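Local coordinates for DsbA family protein (Salmonella typhimurium, PDB 7JVE) that acts as a trimeric thioredoxin-like enzyme of the DsbA family, with both thiol oxidase and disulfide isomerase activities, at residues G78-F90 with F213-T225. Residues are numbered along the deposited sequence; the frame is centred on the assembly and turned at random.
Sequences GPNEAKAAVVMFF and FSGTPAFVVMPQT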
ATOM      1  N   GLY A  78      28.192  17.875  18.001  1.00 29.00           N
ATOM      2  CA  GLY A  78      28.009  19.283  17.765  1.00 28.63           C
ATOM      3  C   GLY A  78      28.073  20.057  19.070  1.00 30.90           C
ATOM      4  O   GLY A  78      28.035  19.479  20.162  1.00 32.84           O
ATOM      5  N   PRO A  79      28.168  21.382  18.984  1.00 30.70           N
ATOM      6  CA  PRO A  79      28.351  22.182  20.209  1.00 34.85           C
ATOM      7  C   PRO A  79      27.128  22.112  21.117  1.00 37.81           C
ATOM      8  O   PRO A  79      25.981  22.083  20.653  1.00 32.76           O
ATOM      9  CB  PRO A  79      28.591  23.606  19.689  1.00 30.55           C
ATOM     10  CG  PRO A  79      28.253  23.590  18.226  1.00 36.04           C
ATOM     11  CD  PRO A  79      28.186  22.178  17.744  1.00 32.94           C
ATOM     12  N   ASN A  80      27.391  22.068  22.428  1.00 36.36           N
ATOM     13  CA  ASN A  80      26.295  21.960  23.389  1.00 40.52           C
ATOM     14  C   ASN A  80      25.384  23.176  23.342  1.00 40.97           C
ATOM     15  O   ASN A  80      24.185  23.052  23.610  1.00 39.53           O
ATOM     16  CB  ASN A  80      26.821  21.782  24.815  1.00 34.74           C
ATOM     17  CG  ASN A  80      27.701  20.566  24.958  1.00 43.31           C
ATOM     18  OD1 ASN A  80      27.380  19.465  24.474  1.00 37.34           O
ATOM     19  ND2 ASN A  80      28.821  20.747  25.648  1.00 50.83           N
ATOM     20  N   GLU A  81      25.940  24.351  23.036  1.00 38.83           N
ATOM     21  CA  GLU A  81      25.193  25.598  22.933  1.00 42.38           C
ATOM     22  C   GLU A  81      24.904  25.983  21.485  1.00 40.59           C
ATOM     23  O   GLU A  81      24.636  27.157  21.208  1.00 39.99           O
ATOM     24  CB  GLU A  81      25.944  26.741  23.619  1.00 44.55           C
ATOM     25  CG  GLU A  81      26.254  26.539  25.104  1.00 54.02           C
ATOM     26  CD  GLU A  81      25.056  26.023  25.893  1.00 66.81           C
ATOM     27  OE1 GLU A  81      23.917  26.112  25.377  1.00 72.07           O
ATOM     28  OE2 GLU A  81      25.257  25.520  27.025  1.00 72.45           O
ATOM     29  N   ALA A  82      24.962  25.024  20.558  1.00 35.52           N
ATOM     30  CA  ALA A  82      24.550  25.277  19.184  1.00 35.28           C
ATOM     31  C   ALA A  82      23.230  26.032  19.137  1.00 39.49           C
ATOM     32  O   ALA A  82      22.341  25.840  19.979  1.00 41.00           O
ATOM     33  CB  ALA A  82      24.393  23.970  18.401  1.00 29.39           C
ATOM     34  N   LYS A  83      23.085  26.869  18.104  1.00 36.07           N
ATOM     35  CA  LYS A  83      21.857  27.638  17.995  1.00 36.57           C
ATOM     36  C   LYS A  83      20.710  26.750  17.539  1.00 37.53           C
ATOM     37  O   LYS A  83      19.561  26.989  17.927  1.00 37.93           O
ATOM     38  CB  LYS A  83      22.006  28.809  17.032  1.00 39.88           C
ATOM     39  CG  LYS A  83      20.805  29.744  17.143  1.00 50.81           C
ATOM     40  CD  LYS A  83      20.866  30.986  16.295  1.00 62.30           C
ATOM     41  CE  LYS A  83      19.698  31.947  16.647  1.00 65.95           C
ATOM     42  NZ  LYS A  83      19.709  33.136  15.732  1.00 70.27           N
ATOM     43  N   ALA A  84      21.000  25.696  16.766  1.00 33.69           N
ATOM     44  CA  ALA A  84      19.976  24.757  16.322  1.00 31.64           C
ATOM     45  C   ALA A  84      20.304  23.330  16.748  1.00 30.86           C
ATOM     46  O   ALA A  84      21.472  22.915  16.793  1.00 29.72           O
ATOM     47  CB  ALA A  84      19.791  24.794  14.804  1.00 31.02           C
ATOM     48  N   ALA A  85      19.246  22.574  17.030  1.00 28.59           N
ATOM     49  CA  ALA A  85      19.358  21.166  17.364  1.00 27.18           C
ATOM     50  C   ALA A  85      18.475  20.323  16.449  1.00 26.67           C
ATOM     51  O   ALA A  85      17.403  20.746  15.999  1.00 24.57           O
ATOM     52  CB  ALA A  85      18.986  20.904  18.827  1.00 26.11           C
ATOM     53  N   VAL A  86      18.953  19.114  16.186  1.00 29.26           N
ATOM     54  CA  VAL A  86      18.229  18.089  15.450  1.00 24.91           C
ATOM     55  C   VAL A  86      18.141  16.908  16.393  1.00 22.44           C
ATOM     56  O   VAL A  86      19.167  16.316  16.740  1.00 25.47           O
ATOM     57  CB  VAL A  86      18.942  17.706  14.145  1.00 25.94           C
ATOM     58  CG1 VAL A  86      18.214  16.548  13.447  1.00 20.16           C
ATOM     59  CG2 VAL A  86      19.069  18.914  13.248  1.00 22.27           C
ATOM     60  N   VAL A  87      16.932  16.586  16.840  1.00 23.02           N
ATOM     61  CA  VAL A  87      16.694  15.512  17.794  1.00 22.60           C
ATOM     62  C   VAL A  87      16.174  14.315  17.015  1.00 23.49           C
ATOM     63  O   VAL A  87      15.194  14.436  16.271  1.00 21.80           O
ATOM     64  CB  VAL A  87      15.693  15.953  18.879  1.00 23.47           C
ATOM     65  CG1 VAL A  87      15.536  14.874  19.941  1.00 21.40           C
ATOM     66  CG2 VAL A  87      16.131  17.254  19.505  1.00 21.56           C
ATOM     67  N   MET A  88      16.826  13.159  17.157  1.00 24.75           N
ATOM     68  CA  MET A  88      16.501  12.010  16.317  1.00 21.33           C
ATOM     69  C   MET A  88      16.018  10.841  17.166  1.00 22.47           C
ATOM     70  O   MET A  88      16.777  10.296  17.979  1.00 22.53           O
ATOM     71  CB  MET A  88      17.688  11.594  15.442  1.00 22.60           C
ATOM     72  CG  MET A  88      18.262  12.722  14.584  1.00 23.61           C
ATOM     73  SD  MET A  88      19.963  12.501  13.990  1.00 33.70           S
ATOM     74  CE  MET A  88      20.910  12.414  15.517  1.00 28.28           C
ATOM     75  N   PHE A  89      14.750  10.476  16.970  1.00 21.42           N
ATOM     76  CA  PHE A  89      14.153   9.271  17.528  1.00 20.61           C
ATOM     77  C   PHE A  89      14.333   8.122  16.537  1.00 22.99           C
ATOM     78  O   PHE A  89      13.864   8.192  15.394  1.00 20.53           O
ATOM     79  CB  PHE A  89      12.677   9.510  17.828  1.00 21.36           C
ATOM     80  CG  PHE A  89      12.445  10.510  18.925  1.00 20.93           C
ATOM     81  CD1 PHE A  89      12.605  11.870  18.684  1.00 17.37           C
ATOM     82  CD2 PHE A  89      12.117  10.080  20.219  1.00 19.20           C
ATOM     83  CE1 PHE A  89      12.384  12.800  19.699  1.00 21.31           C
ATOM     84  CE2 PHE A  89      11.901  10.989  21.242  1.00 19.12           C
ATOM     85  CZ  PHE A  89      12.031  12.366  20.991  1.00 18.62           C
ATOM     86  N   PHE A  90      15.018   7.071  16.973  1.00 19.60           N
ATOM     87  CA  PHE A  90      15.351   5.970  16.094  1.00 22.25           C
ATOM     88  C   PHE A  90      15.461   4.698  16.924  1.00 21.04           C
ATOM     89  O   PHE A  90      15.716   4.734  18.135  1.00 20.63           O
ATOM     90  CB  PHE A  90      16.667   6.219  15.347  1.00 20.54           C
ATOM     91  CG  PHE A  90      17.848   6.253  16.259  1.00 25.54           C
ATOM     92  CD1 PHE A  90      18.175   7.411  16.945  1.00 22.43           C
ATOM     93  CD2 PHE A  90      18.586   5.101  16.501  1.00 23.94           C
ATOM     94  CE1 PHE A  90      19.241   7.423  17.822  1.00 25.48           C
ATOM     95  CE2 PHE A  90      19.655   5.117  17.362  1.00 21.88           C
ATOM     96  CZ  PHE A  90      19.984   6.274  18.022  1.00 23.80           C
ATOM     97  N   PHE A 213       5.192  10.143  19.183  1.00 23.76           N
ATOM     98  CA  PHE A 213       6.089   9.408  18.293  1.00 22.37           C
ATOM     99  C   PHE A 213       6.150   7.920  18.616  1.00 22.65           C
ATOM    100  O   PHE A 213       7.089   7.243  18.183  1.00 22.39           O
ATOM    101  CB  PHE A 213       7.529   9.944  18.391  1.00 20.84           C
ATOM    102  CG  PHE A 213       7.716  11.367  17.916  1.00 20.90           C
ATOM    103  CD1 PHE A 213       6.867  11.928  16.983  1.00 19.34           C
ATOM    104  CD2 PHE A 213       8.782  12.123  18.393  1.00 19.53           C
ATOM    105  CE1 PHE A 213       7.069  13.215  16.535  1.00 21.46           C
ATOM    106  CE2 PHE A 213       8.973  13.415  17.962  1.00 19.98           C
ATOM    107  CZ  PHE A 213       8.113  13.965  17.042  1.00 20.96           C
ATOM    108  N   SER A 214       5.234   7.397  19.421  1.00 25.02           N
ATOM    109  CA  SER A 214       5.363   6.002  19.843  1.00 25.54           C
ATOM    110  C   SER A 214       5.354   5.076  18.632  1.00 27.54           C
ATOM    111  O   SER A 214       4.422   5.097  17.819  1.00 24.26           O
ATOM    112  CB  SER A 214       4.243   5.627  20.806  1.00 25.72           C
ATOM    113  OG  SER A 214       4.585   4.448  21.507  1.00 26.24           O
ATOM    114  N   GLY A 215       6.403   4.264  18.500  1.00 26.74           N
ATOM    115  CA  GLY A 215       6.471   3.370  17.368  1.00 22.40           C
ATOM    116  C   GLY A 215       6.843   4.018  16.055  1.00 21.71           C
ATOM    117  O   GLY A 215       6.870   3.321  15.045  1.00 26.05           O
ATOM    118  N   THR A 216       7.138   5.315  16.028  1.00 24.56           N
ATOM    119  CA  THR A 216       7.353   6.044  14.776  1.00 23.85           C
ATOM    120  C   THR A 216       8.613   6.901  14.860  1.00 24.18           C
ATOM    121  O   THR A 216       8.600   7.962  15.523  1.00 23.82           O
ATOM    122  CB  THR A 216       6.129   6.894  14.411  1.00 25.18           C
ATOM    123  OG1 THR A 216       5.954   7.942  15.364  1.00 26.33           O
ATOM    124  CG2 THR A 216       4.813   6.043  14.336  1.00 21.45           C
ATOM    125  N   PRO A 217       9.699   6.518  14.195  1.00 21.55           N
ATOM    126  CA  PRO A 217      10.898   7.369  14.170  1.00 20.09           C
ATOM    127  C   PRO A 217      10.605   8.749  13.588  1.00 20.15           C
ATOM    128  O   PRO A 217       9.734   8.913  12.727  1.00 19.15           O
ATOM    129  CB  PRO A 217      11.871   6.583  13.283  1.00 20.12           C
ATOM    130  CG  PRO A 217      11.399   5.148  13.401  1.00 28.92           C
ATOM    131  CD  PRO A 217       9.882   5.282  13.417  1.00 23.28           C
ATOM    132  N   ALA A 218      11.350   9.750  14.068  1.00 16.95           N
ATOM    133  CA  ALA A 218      11.086  11.144  13.708  1.00 21.18           C
ATOM    134  C   ALA A 218      12.282  12.015  14.053  1.00 22.30           C
ATOM    135  O   ALA A 218      13.132  11.650  14.876  1.00 21.04           O
ATOM    136  CB  ALA A 218       9.839  11.704  14.415  1.00 20.05           C
ATOM    137  N   PHE A 219      12.326  13.173  13.399  1.00 25.84           N
ATOM    138  CA  PHE A 219      13.265  14.256  13.670  1.00 23.76           C
ATOM    139  C   PHE A 219      12.496  15.443  14.223  1.00 24.26           C
ATOM    140  O   PHE A 219      11.422  15.773  13.709  1.00 25.46           O
ATOM    141  CB  PHE A 219      13.990  14.732  12.401  1.00 20.37           C
ATOM    142  CG  PHE A 219      14.855  13.694  11.758  1.00 25.29           C
ATOM    143  CD1 PHE A 219      14.333  12.850  10.784  1.00 23.86           C
ATOM    144  CD2 PHE A 219      16.188  13.569  12.105  1.00 23.72           C
ATOM    145  CE1 PHE A 219      15.118  11.899  10.182  1.00 24.89           C
ATOM    146  CE2 PHE A 219      16.987  12.604  11.501  1.00 26.19           C
ATOM    147  CZ  PHE A 219      16.451  11.765  10.544  1.00 22.33           C
ATOM    148  N   VAL A 220      13.062  16.103  15.234  1.00 20.41           N
ATOM    149  CA  VAL A 220      12.638  17.430  15.660  1.00 21.94           C
ATOM    150  C   VAL A 220      13.803  18.387  15.465  1.00 25.85           C
ATOM    151  O   VAL A 220      14.889  18.189  16.035  1.00 26.06           O
ATOM    152  CB  VAL A 220      12.174  17.475  17.123  1.00 22.59           C
ATOM    153  CG1 VAL A 220      11.499  18.831  17.385  1.00 23.44           C
ATOM    154  CG2 VAL A 220      11.253  16.309  17.438  1.00 21.86           C
ATOM    155  N   VAL A 221      13.566  19.437  14.693  1.00 24.65           N
ATOM    156  CA  VAL A 221      14.555  20.462  14.402  1.00 23.78           C
ATOM    157  C   VAL A 221      14.028  21.779  14.965  1.00 27.62           C
ATOM    158  O   VAL A 221      12.923  22.210  14.616  1.00 27.35           O
ATOM    159  CB  VAL A 221      14.824  20.562  12.896  1.00 24.78           C
ATOM    160  CG1 VAL A 221      16.032  21.447  12.628  1.00 24.60           C
ATOM    161  CG2 VAL A 221      14.999  19.134  12.307  1.00 21.22           C
ATOM    162  N   MET A 222      14.812  22.414  15.831  1.00 27.12           N
ATOM    163  CA  MET A 222      14.326  23.546  16.602  1.00 28.95           C
ATOM    164  C   MET A 222      15.502  24.353  17.124  1.00 32.17           C
ATOM    165  O   MET A 222      16.590  23.799  17.339  1.00 29.45           O
ATOM    166  CB  MET A 222      13.447  23.065  17.759  1.00 29.05           C
ATOM    167  CG  MET A 222      14.214  22.277  18.790  1.00 30.09           C
ATOM    168  SD  MET A 222      13.177  21.459  20.015  1.00 33.31           S
ATOM    169  CE  MET A 222      11.987  22.741  20.431  1.00 32.24           C
ATOM    170  N   PRO A 223      15.325  25.660  17.325  1.00 34.80           N
ATOM    171  CA  PRO A 223      16.334  26.436  18.050  1.00 39.46           C
ATOM    172  C   PRO A 223      16.422  25.954  19.487  1.00 36.26           C
ATOM    173  O   PRO A 223      15.442  25.497  20.075  1.00 34.33           O
ATOM    174  CB  PRO A 223      15.809  27.882  17.984  1.00 39.08           C
ATOM    175  CG  PRO A 223      14.710  27.856  16.955  1.00 38.79           C
ATOM    176  CD  PRO A 223      14.139  26.472  17.005  1.00 35.52           C
ATOM    177  N   GLN A 224      17.617  26.069  20.058  1.00 40.31           N
ATOM    178  CA  GLN A 224      17.798  25.604  21.423  1.00 40.31           C
ATOM    179  C   GLN A 224      17.338  26.639  22.440  1.00 45.28           C
ATOM    180  O   GLN A 224      16.846  26.263  23.508  1.00 47.45           O
ATOM    181  CB  GLN A 224      19.260  25.235  21.653  1.00 42.18           C
ATOM    182  CG  GLN A 224      19.747  24.011  20.869  1.00 34.86           C
ATOM    183  CD  GLN A 224      20.783  23.231  21.648  1.00 35.90           C
ATOM    184  OE1 GLN A 224      20.467  22.226  22.269  1.00 36.45           O
ATOM    185  NE2 GLN A 224      22.023  23.716  21.647  1.00 33.41           N
ATOM    186  N   THR A 225      17.481  27.932  22.133  1.00 46.10           N
ATOM    187  CA  THR A 225      17.093  28.980  23.069  1.00 57.16           C
ATOM    188  C   THR A 225      15.581  29.077  23.085  1.00 60.76           C
ATOM    189  O   THR A 225      14.942  29.112  22.030  1.00 57.72           O
ATOM    190  CB  THR A 225      17.629  30.347  22.654  1.00 61.38           C
ATOM    191  OG1 THR A 225      17.012  30.714  21.414  1.00 70.77           O
ATOM    192  CG2 THR A 225      19.150  30.293  22.493  1.00 59.26           C
TER
HETATM  193  O   HOH W   1      18.939  28.908  19.706  1.00 40.74           O
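Phe213 turns its edge to one face of the Phe89 ring in a T-shaped stack, centroids 5.1 Å apart and planes at 66°. Phe213 CD2 sits over the centre of that face. Ala218 O lies at the edge of Phe89, in plane, and Ala218 CB covers a face of Phe213. The Phe219 ring slants across Met88 and Val86. Met88 SD stands at its edge, 5.2 Å from the centroid, a Met-aromatic contact, and Val86 CG1 lies 3.8 Å from Phe219 CD2. These are central strands of the thioredoxin fold, antiparallel at 165°. Six backbone bonds join them, from Ala85 with Met222 to Phe89 with Ala218. Val86, Met88, Phe219 and Val221 face helices 95-110 and 242-253; Ala85, Val87, Phe89 and Val220 line the other face. Pro217, just before strand 218-223, touches Cys97 of the Cys94-Cys97 disulfide. At the far end, Gln224 bends at chi2 (-147°) and reaches the turn of residues 79-82. Its NE2 donates to Ala82 O (2.7 Å) in the carbonyl plane, on a lone pair. The same NE2 meets Asn80 O (3.0 Å) from above the carbonyl plane. Arg115 donates to Gln224 OE1, which further fixes the amide's rotation.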